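Local coordinates for protein mannitol dehydrogenase (Helicobacter pylori, PDB 3TWO) that probably interconverts cinnamyl alcohols and their aldehydes with NADP(H) as cofactor, in the manner of zinc-dependent medium-chain alcohol dehydrogenases, at residues 43-48 / 62-67; 162-167 / 291-296. All coordinates share one frame; numbering follows the deposited sequence.

Both contacts border the same NADPH from different parts of the chain, an example of a cofactor held in a cleft between the GroES-like catalytic part and the Rossmann part. Contact 1 meets the ribose beside the nicotinamide and its neighbouring phosphate, and it supplies His-64 to the catalytic-type zinc. Contact 2 lies against the nicotinamide, with Thr-164 close to C4N, the carbon that carries the transferable hydride. The centres of contact 1 and contact 2 are about 15 Å apart; the nearest atoms of contact 1 and contact 2 are about 5 Å apart, without touching. The zinc and C4N of NADPH, 3.9 Å apart, lie near both: the side chain of Ile-293 comes to about 5 Å from the metal.

Contact 1: 43-48 / 62-67; sequences HSDIHS and PGHEIA. With ZN (zinc ion), chain G; NDP (NADPH dihydro-nicotinamide-adenine-dinucleotide phosphate), chain F.
The carboxylate of Asp-45 is held through both its oxygens. Asp-45 OD1 accepts a weak hydrogen bond from Gly-63 N across the contact, 3.3 Å long with a bent N-H...O angle of 140°, and has a second weak one with Tyr-116 OH. Stronger restraint comes through Asp-45 OD2, which accepts from the backbone N of Cys-42, itself a zinc ligand, and is weakly bonded to Tyr-132 OH. CB of Asp-45 packs on CB of Pro-62 at 3.7 Å, the two side chains crossing obliquely.

The same carboxylate shows how a second-shell group can flank a metal ligand. Asp-45 OD1 stands 3.9 Å above the plane of the His-64 ring, offset toward its rim, where its negative charge may favour the zinc-bound ring electrostatically. With CG wedged between its backbone N and carbonyl carbon (chi1 54°), His-64 turns NE2 to the zinc at 2.1 Å; Cys-42 and Cys-160 also bind this ion.

Three groups of 43-48 bind NADPH. His-43 N gives a nearly straight hydrogen bond (167°) to phosphate oxygen O2N at 3.0 Å, while Ser-44 OG and ribose O2D are hydrogen-bonded at 2.8 Å. His-47 NE2 is hydrogen-bonded with ribose O3D at 2.7 Å, and its ND1 is held by Glu-52 OE1.

Helix 43-49 follows strand 31-40, which pairs antiparallel with strand 65-73, which 62-67 leads into. Tyr-327 of helix 323-331 touches Asp-45, Ile-46 and Pro-62.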
loop_
_atom_site.group_PDB
_atom_site.type_symbol
_atom_site.label_atom_id
_atom_site.label_comp_id
_atom_site.label_asym_id
_atom_site.label_seq_id
_atom_site.Cartn_x
_atom_site.Cartn_y
_atom_site.Cartn_z
ATOM N N HIS B 43 2.068 -19.144 14.623
ATOM C CA HIS B 43 2.866 -19.556 13.430
ATOM C C HIS B 43 4.204 -18.778 13.299
ATOM O O HIS B 43 5.139 -19.262 12.672
ATOM C CB HIS B 43 2.041 -19.438 12.131
ATOM C CG HIS B 43 2.407 -20.422 11.054
ATOM N ND1 HIS B 43 3.667 -20.486 10.479
ATOM C CD2 HIS B 43 1.639 -21.309 10.366
ATOM C CE1 HIS B 43 3.679 -21.421 9.536
ATOM N NE2 HIS B 43 2.454 -21.923 9.436
ATOM N N SER B 44 4.277 -17.589 13.888
ATOM C CA SER B 44 5.570 -16.875 14.030
ATOM C C SER B 44 6.585 -17.722 14.764
ATOM O O SER B 44 7.819 -17.623 14.490
ATOM C CB SER B 44 5.390 -15.552 14.825
ATOM O OG SER B 44 4.474 -14.721 14.130
ATOM N N ASP B 45 6.108 -18.544 15.713
ATOM C CA ASP B 45 7.022 -19.426 16.445
ATOM C C ASP B 45 7.769 -20.375 15.456
ATOM O O ASP B 45 8.980 -20.660 15.582
ATOM C CB ASP B 45 6.263 -20.253 17.486
ATOM C CG ASP B 45 5.618 -19.388 18.593
ATOM O OD1 ASP B 45 5.881 -18.174 18.747
ATOM O OD2 ASP B 45 4.824 -19.947 19.356
ATOM N N ILE B 46 6.999 -20.875 14.496
ATOM C CA ILE B 46 7.478 -21.863 13.555
ATOM C C ILE B 46 8.403 -21.191 12.528
ATOM O O ILE B 46 9.485 -21.746 12.228
ATOM C CB ILE B 46 6.302 -22.484 12.769
ATOM C CG1 ILE B 46 5.295 -23.128 13.721
ATOM C CG2 ILE B 46 6.841 -23.509 11.746
ATOM C CD1 ILE B 46 3.987 -23.577 13.015
ATOM N N HIS B 47 7.964 -20.042 11.975
ATOM C CA HIS B 47 8.783 -19.262 11.048
ATOM C C HIS B 47 10.157 -18.971 11.720
ATOM O O HIS B 47 11.229 -19.101 11.056
ATOM C CB HIS B 47 8.125 -17.920 10.694
ATOM C CG HIS B 47 6.845 -18.012 9.887
ATOM N ND1 HIS B 47 6.751 -18.706 8.693
ATOM C CD2 HIS B 47 5.622 -17.428 10.070
ATOM C CE1 HIS B 47 5.522 -18.583 8.190
ATOM N NE2 HIS B 47 4.837 -17.770 8.980
ATOM N N SER B 48 10.148 -18.640 13.026
ATOM C CA SER B 48 11.421 -18.290 13.680
ATOM C C SER B 48 12.225 -19.540 13.929
ATOM O O SER B 48 13.428 -19.598 13.551
ATOM C CB SER B 48 11.254 -17.522 14.997
ATOM O OG SER B 48 10.281 -16.499 14.862
ATOM N N PRO B 62 10.720 -20.498 21.580
ATOM C CA PRO B 62 9.695 -19.568 21.093
ATOM C C PRO B 62 8.517 -19.451 22.068
ATOM O O PRO B 62 8.601 -19.952 23.229
ATOM C CB PRO B 62 9.246 -20.193 19.749
ATOM C CG PRO B 62 10.281 -21.256 19.435
ATOM C CD PRO B 62 10.726 -21.742 20.807
ATOM N N GLY B 63 7.427 -18.827 21.586
ATOM C CA GLY B 63 6.248 -18.604 22.388
ATOM C C GLY B 63 6.155 -17.188 22.882
ATOM O O GLY B 63 7.019 -16.719 23.627
ATOM N N HIS B 64 5.157 -16.458 22.374
ATOM C CA HIS B 64 4.917 -15.092 22.834
ATOM C C HIS B 64 3.433 -14.876 23.030
ATOM O O HIS B 64 2.947 -13.790 22.840
ATOM C CB HIS B 64 5.562 -14.021 21.925
ATOM C CG HIS B 64 5.196 -14.124 20.474
ATOM N ND1 HIS B 64 5.987 -13.585 19.480
ATOM C CD2 HIS B 64 4.153 -14.734 19.841
ATOM C CE1 HIS B 64 5.460 -13.863 18.295
ATOM N NE2 HIS B 64 4.351 -14.561 18.492
ATOM N N GLU B 65 2.733 -15.922 23.461
ATOM C CA GLU B 65 1.361 -15.820 23.940
ATOM C C GLU B 65 1.328 -16.409 25.340
ATOM O O GLU B 65 1.189 -17.632 25.527
ATOM C CB GLU B 65 0.410 -16.543 22.962
ATOM C CG GLU B 65 0.428 -15.848 21.596
ATOM C CD GLU B 65 -0.528 -16.462 20.598
ATOM O OE1 GLU B 65 -0.910 -17.620 20.789
ATOM O OE2 GLU B 65 -0.922 -15.783 19.627
ATOM N N ILE B 66 1.526 -15.551 26.336
ATOM C CA ILE B 66 1.826 -16.056 27.646
ATOM C C ILE B 66 0.747 -15.624 28.651
ATOM O O ILE B 66 0.398 -14.431 28.734
ATOM C CB ILE B 66 3.224 -15.550 28.111
ATOM C CG1 ILE B 66 4.366 -16.178 27.258
ATOM C CG2 ILE B 66 3.432 -15.810 29.618
ATOM C CD1 ILE B 66 5.605 -15.285 27.233
ATOM N N ALA B 67 0.198 -16.580 29.394
ATOM C CA ALA B 67 -0.710 -16.221 30.496
ATOM C C ALA B 67 -0.180 -16.890 31.755
ATOM O O ALA B 67 0.200 -18.095 31.714
ATOM C CB ALA B 67 -2.151 -16.650 30.208
HETATM ZN ZN ZN G . 2.798 -14.066 17.116
HETATM P PA NDP F . -1.747 -20.480 11.602
HETATM O O1A NDP F . -1.268 -21.516 10.674
HETATM O O2A NDP F . -2.945 -20.623 12.614
HETATM O O5B NDP F . -2.894 -20.037 10.531
HETATM C C5B NDP F . -2.590 -19.823 9.051
HETATM C C4B NDP F . -3.870 -20.097 8.270
HETATM O O4B NDP F . -3.853 -19.696 6.837
HETATM C C3B NDP F . -4.172 -21.611 8.326
HETATM O O3B NDP F . -5.601 -21.766 8.671
HETATM C C2B NDP F . -3.896 -22.063 6.866
HETATM O O2B NDP F . -4.788 -23.164 6.608
HETATM C C1B NDP F . -4.385 -20.843 6.050
HETATM N N9A NDP F . -3.658 -20.657 4.773
HETATM C C8A NDP F . -2.368 -20.996 4.551
HETATM N N7A NDP F . -2.080 -20.617 3.316
HETATM C C5A NDP F . -3.155 -20.054 2.770
HETATM C C6A NDP F . -3.414 -19.493 1.533
HETATM N N6A NDP F . -2.482 -19.426 0.521
HETATM N N1A NDP F . -4.643 -19.029 1.339
HETATM C C2A NDP F . -5.583 -19.044 2.260
HETATM N N3A NDP F . -5.361 -19.556 3.447
HETATM C C4A NDP F . -4.150 -20.079 3.706
HETATM O O3 NDP F . -1.090 -19.048 11.501
HETATM P PN NDP F . -1.265 -17.895 12.487
HETATM O O1N NDP F . -2.641 -17.349 12.472
HETATM O O2N NDP F . -0.637 -18.110 13.890
HETATM O O5D NDP F . -0.297 -16.835 11.840
HETATM C C5D NDP F . -0.469 -16.539 10.371
HETATM C C4D NDP F . 0.727 -15.639 9.846
HETATM O O4D NDP F . 0.596 -14.447 10.644
HETATM C C3D NDP F . 2.157 -16.194 10.087
HETATM O O3D NDP F . 2.974 -15.872 8.927
HETATM C C2D NDP F . 2.569 -15.431 11.367
HETATM O O2D NDP F . 3.945 -15.274 11.413
HETATM C C1D NDP F . 1.923 -14.054 11.084
HETATM N N1N NDP F . 1.829 -13.154 12.282
HETATM C C2N NDP F . 2.119 -11.783 12.103
HETATM C C3N NDP F . 2.047 -10.902 13.170
HETATM C C7N NDP F . 2.282 -9.414 12.918
HETATM O O7N NDP F . 2.143 -8.933 11.782
HETATM N N7N NDP F . 2.375 -8.675 14.018
HETATM C C4N NDP F . 1.720 -11.395 14.456
HETATM C C5N NDP F . 1.386 -12.767 14.646
HETATM C C6N NDP F . 1.449 -13.646 13.584
HETATM P P2B NDP F . -4.360 -24.454 5.835
HETATM O O1X NDP F . -4.880 -25.677 6.797
HETATM O O2X NDP F . -4.876 -24.412 4.464
HETATM O O3X NDP F . -2.772 -24.527 5.872
#

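Contact 2: 162-167 / 291-296. With NDP (NADPH dihydro-nicotinamide-adenine-dinucleotide phosphate), chain F.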
loop_
_atom_site.group_PDB
_atom_site.type_symbol
_atom_site.label_atom_id
_atom_site.label_comp_id
_atom_site.label_asym_id
_atom_site.label_seq_id
_atom_site.Cartn_x
_atom_site.Cartn_y
_atom_site.Cartn_z
ATOM N N GLY B 162 -4.807 -12.094 19.276
ATOM C CA GLY B 162 -5.832 -11.089 19.614
ATOM C C GLY B 162 -5.409 -9.652 19.238
ATOM O O GLY B 162 -6.057 -9.050 18.429
ATOM N N ILE B 163 -4.317 -9.121 19.807
ATOM C CA ILE B 163 -3.907 -7.751 19.427
ATOM C C ILE B 163 -3.610 -7.570 17.914
ATOM O O ILE B 163 -3.937 -6.551 17.350
ATOM C CB ILE B 163 -2.716 -7.202 20.239
ATOM C CG1 ILE B 163 -2.504 -5.725 19.838
ATOM C CG2 ILE B 163 -1.358 -8.063 19.988
ATOM C CD1 ILE B 163 -3.668 -4.806 20.170
ATOM N N THR B 164 -2.972 -8.557 17.286
ATOM C CA THR B 164 -2.495 -8.384 15.933
ATOM C C THR B 164 -3.668 -8.181 14.968
ATOM O O THR B 164 -3.511 -7.524 13.907
ATOM C CB THR B 164 -1.616 -9.559 15.456
ATOM O OG1 THR B 164 -0.437 -9.641 16.291
ATOM C CG2 THR B 164 -1.163 -9.343 13.985
ATOM N N THR B 165 -4.841 -8.692 15.345
ATOM C CA THR B 165 -5.953 -8.611 14.446
ATOM C C THR B 165 -6.891 -7.535 14.933
ATOM O O THR B 165 -7.477 -6.846 14.102
ATOM C CB THR B 165 -6.712 -9.929 14.400
ATOM O OG1 THR B 165 -7.038 -10.285 15.735
ATOM C CG2 THR B 165 -5.804 -11.051 13.796
ATOM N N TYR B 166 -7.026 -7.383 16.261
ATOM C CA TYR B 166 -7.801 -6.293 16.815
ATOM C C TYR B 166 -7.296 -4.909 16.252
ATOM O O TYR B 166 -8.092 -4.024 15.859
ATOM C CB TYR B 166 -7.640 -6.309 18.332
ATOM C CG TYR B 166 -8.389 -5.218 19.091
ATOM C CD1 TYR B 166 -9.766 -5.335 19.384
ATOM C CD2 TYR B 166 -7.707 -4.083 19.566
ATOM C CE1 TYR B 166 -10.435 -4.329 20.150
ATOM C CE2 TYR B 166 -8.369 -3.079 20.298
ATOM C CZ TYR B 166 -9.715 -3.225 20.596
ATOM O OH TYR B 166 -10.335 -2.220 21.278
ATOM N N SER B 167 -5.968 -4.761 16.211
ATOM C CA SER B 167 -5.390 -3.441 15.953
ATOM C C SER B 167 -5.816 -2.867 14.567
ATOM O O SER B 167 -6.236 -1.760 14.494
ATOM C CB SER B 167 -3.847 -3.442 16.148
ATOM O OG SER B 167 -3.284 -2.108 15.947
ATOM N N SER B 291 0.600 -4.200 9.390
ATOM C CA SER B 291 0.360 -3.980 10.840
ATOM C C SER B 291 1.240 -4.981 11.606
ATOM O O SER B 291 1.331 -6.129 11.206
ATOM C CB SER B 291 -1.118 -4.205 11.208
ATOM O OG SER B 291 -1.400 -3.561 12.431
ATOM N N LEU B 292 1.921 -4.504 12.645
ATOM C CA LEU B 292 2.806 -5.286 13.454
ATOM C C LEU B 292 2.250 -5.291 14.886
ATOM O O LEU B 292 2.286 -4.256 15.589
ATOM C CB LEU B 292 4.225 -4.692 13.441
ATOM C CG LEU B 292 5.276 -5.493 14.255
ATOM C CD1 LEU B 292 5.428 -6.917 13.786
ATOM C CD2 LEU B 292 6.596 -4.720 14.208
ATOM N N ILE B 293 1.736 -6.449 15.309
ATOM C CA ILE B 293 1.342 -6.670 16.706
ATOM C C ILE B 293 0.496 -5.491 17.204
ATOM O O ILE B 293 -0.510 -5.129 16.582
ATOM C CB ILE B 293 2.612 -6.807 17.608
ATOM C CG1 ILE B 293 3.520 -7.889 17.071
ATOM C CG2 ILE B 293 2.237 -7.343 18.958
ATOM C CD1 ILE B 293 2.822 -9.210 17.225
ATOM N N GLY B 294 0.911 -4.886 18.318
ATOM C CA GLY B 294 0.311 -3.645 18.808
ATOM C C GLY B 294 1.153 -3.195 19.968
ATOM O O GLY B 294 1.973 -3.955 20.480
ATOM N N GLY B 295 0.948 -1.976 20.385
ATOM C CA GLY B 295 1.561 -1.448 21.597
ATOM C C GLY B 295 1.001 -2.012 22.880
ATOM O O GLY B 295 -0.018 -2.668 22.871
ATOM N N ILE B 296 1.714 -1.780 23.993
ATOM C CA ILE B 296 1.256 -2.242 25.315
ATOM C C ILE B 296 -0.153 -1.709 25.683
ATOM O O ILE B 296 -1.085 -2.468 26.065
ATOM C CB ILE B 296 2.296 -1.879 26.385
ATOM C CG1 ILE B 296 3.580 -2.705 26.140
ATOM C CG2 ILE B 296 1.723 -2.076 27.796
ATOM C CD1 ILE B 296 3.355 -4.318 26.127
HETATM P PA NDP F . -1.747 -20.480 11.602
HETATM O O1A NDP F . -1.268 -21.516 10.674
HETATM O O2A NDP F . -2.945 -20.623 12.614
HETATM O O5B NDP F . -2.894 -20.037 10.531
HETATM C C5B NDP F . -2.590 -19.823 9.051
HETATM C C4B NDP F . -3.870 -20.097 8.270
HETATM O O4B NDP F . -3.853 -19.696 6.837
HETATM C C3B NDP F . -4.172 -21.611 8.326
HETATM O O3B NDP F . -5.601 -21.766 8.671
HETATM C C2B NDP F . -3.896 -22.063 6.866
HETATM O O2B NDP F . -4.788 -23.164 6.608
HETATM C C1B NDP F . -4.385 -20.843 6.050
HETATM N N9A NDP F . -3.658 -20.657 4.773
HETATM C C8A NDP F . -2.368 -20.996 4.551
HETATM N N7A NDP F . -2.080 -20.617 3.316
HETATM C C5A NDP F . -3.155 -20.054 2.770
HETATM C C6A NDP F . -3.414 -19.493 1.533
HETATM N N6A NDP F . -2.482 -19.426 0.521
HETATM N N1A NDP F . -4.643 -19.029 1.339
HETATM C C2A NDP F . -5.583 -19.044 2.260
HETATM N N3A NDP F . -5.361 -19.556 3.447
HETATM C C4A NDP F . -4.150 -20.079 3.706
HETATM O O3 NDP F . -1.090 -19.048 11.501
HETATM P PN NDP F . -1.265 -17.895 12.487
HETATM O O1N NDP F . -2.641 -17.349 12.472
HETATM O O2N NDP F . -0.637 -18.110 13.890
HETATM O O5D NDP F . -0.297 -16.835 11.840
HETATM C C5D NDP F . -0.469 -16.539 10.371
HETATM C C4D NDP F . 0.727 -15.639 9.846
HETATM O O4D NDP F . 0.596 -14.447 10.644
HETATM C C3D NDP F . 2.157 -16.194 10.087
HETATM O O3D NDP F . 2.974 -15.872 8.927
HETATM C C2D NDP F . 2.569 -15.431 11.367
HETATM O O2D NDP F . 3.945 -15.274 11.413
HETATM C C1D NDP F . 1.923 -14.054 11.084
HETATM N N1N NDP F . 1.829 -13.154 12.282
HETATM C C2N NDP F . 2.119 -11.783 12.103
HETATM C C3N NDP F . 2.047 -10.902 13.170
HETATM C C7N NDP F . 2.282 -9.414 12.918
HETATM O O7N NDP F . 2.143 -8.933 11.782
HETATM N N7N NDP F . 2.375 -8.675 14.018
HETATM C C4N NDP F . 1.720 -11.395 14.456
HETATM C C5N NDP F . 1.386 -12.767 14.646
HETATM C C6N NDP F . 1.449 -13.646 13.584
HETATM P P2B NDP F . -4.360 -24.454 5.835
HETATM O O1X NDP F . -4.880 -25.677 6.797
HETATM O O2X NDP F . -4.876 -24.412 4.464
HETATM O O3X NDP F . -2.772 -24.527 5.872
HETATM O O HOH W 1 -1.261 -5.821 14.012
HETATM O O HOH W 2 -3.036 -1.584 13.320
HETATM O O HOH W 3 -0.456 -2.690 15.770
#
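Ile-163 and Ile-293 meet through their CG2 methyls, 3.8 Å apart, with the two side chains crossing at about a right angle. This is a worked case of a loop fitted to a helix by rotamer. In Ile-163, CG1 swings anti to the backbone N (chi1 -174°) and lies against the bare backbone of Gly-294, 3.6 Å from its CA. Ile-293 has an unusual positive phi of 48°, and its CB leads away from the helix. Yet its chain, with CG1 anti to the carbonyl carbon (chi1 -55°), brings CD1 on a slant across to Thr-164 OG1, 3.4 Å away. The same Ile-293 CD1 approaches N7N of the NADPH carboxamide to 3.3 Å.

Thr-164 OG1 is hydrogen-bonded to Cys-160 O, one turn back, and lies 3.3 Å from C4N of NADPH; the methyl CG2 of Thr-164 lies beside the same ring.

Waters bridge the polar side of the seam. Water 1 donates to Thr-164 O and Ile-293 O and accepts from Ser-291 OG. Waters 2 and 3 both donate to Ser-167 OG, which is also hydrogen-bonded to Glu-298; water 2 donates to Ser-291 OG as well, and water 3 to Ile-293 O.

Leu-292 packs on Ile-281 of the second subunit. The loop leaves strand 287-290, the last of the parallel Rossmann sheet within this chain, and Gly-295 occupies the N-cap position of helix 296-308, whose Glu-298 and Thr-299 pack on Ile-163 of helix 158-171.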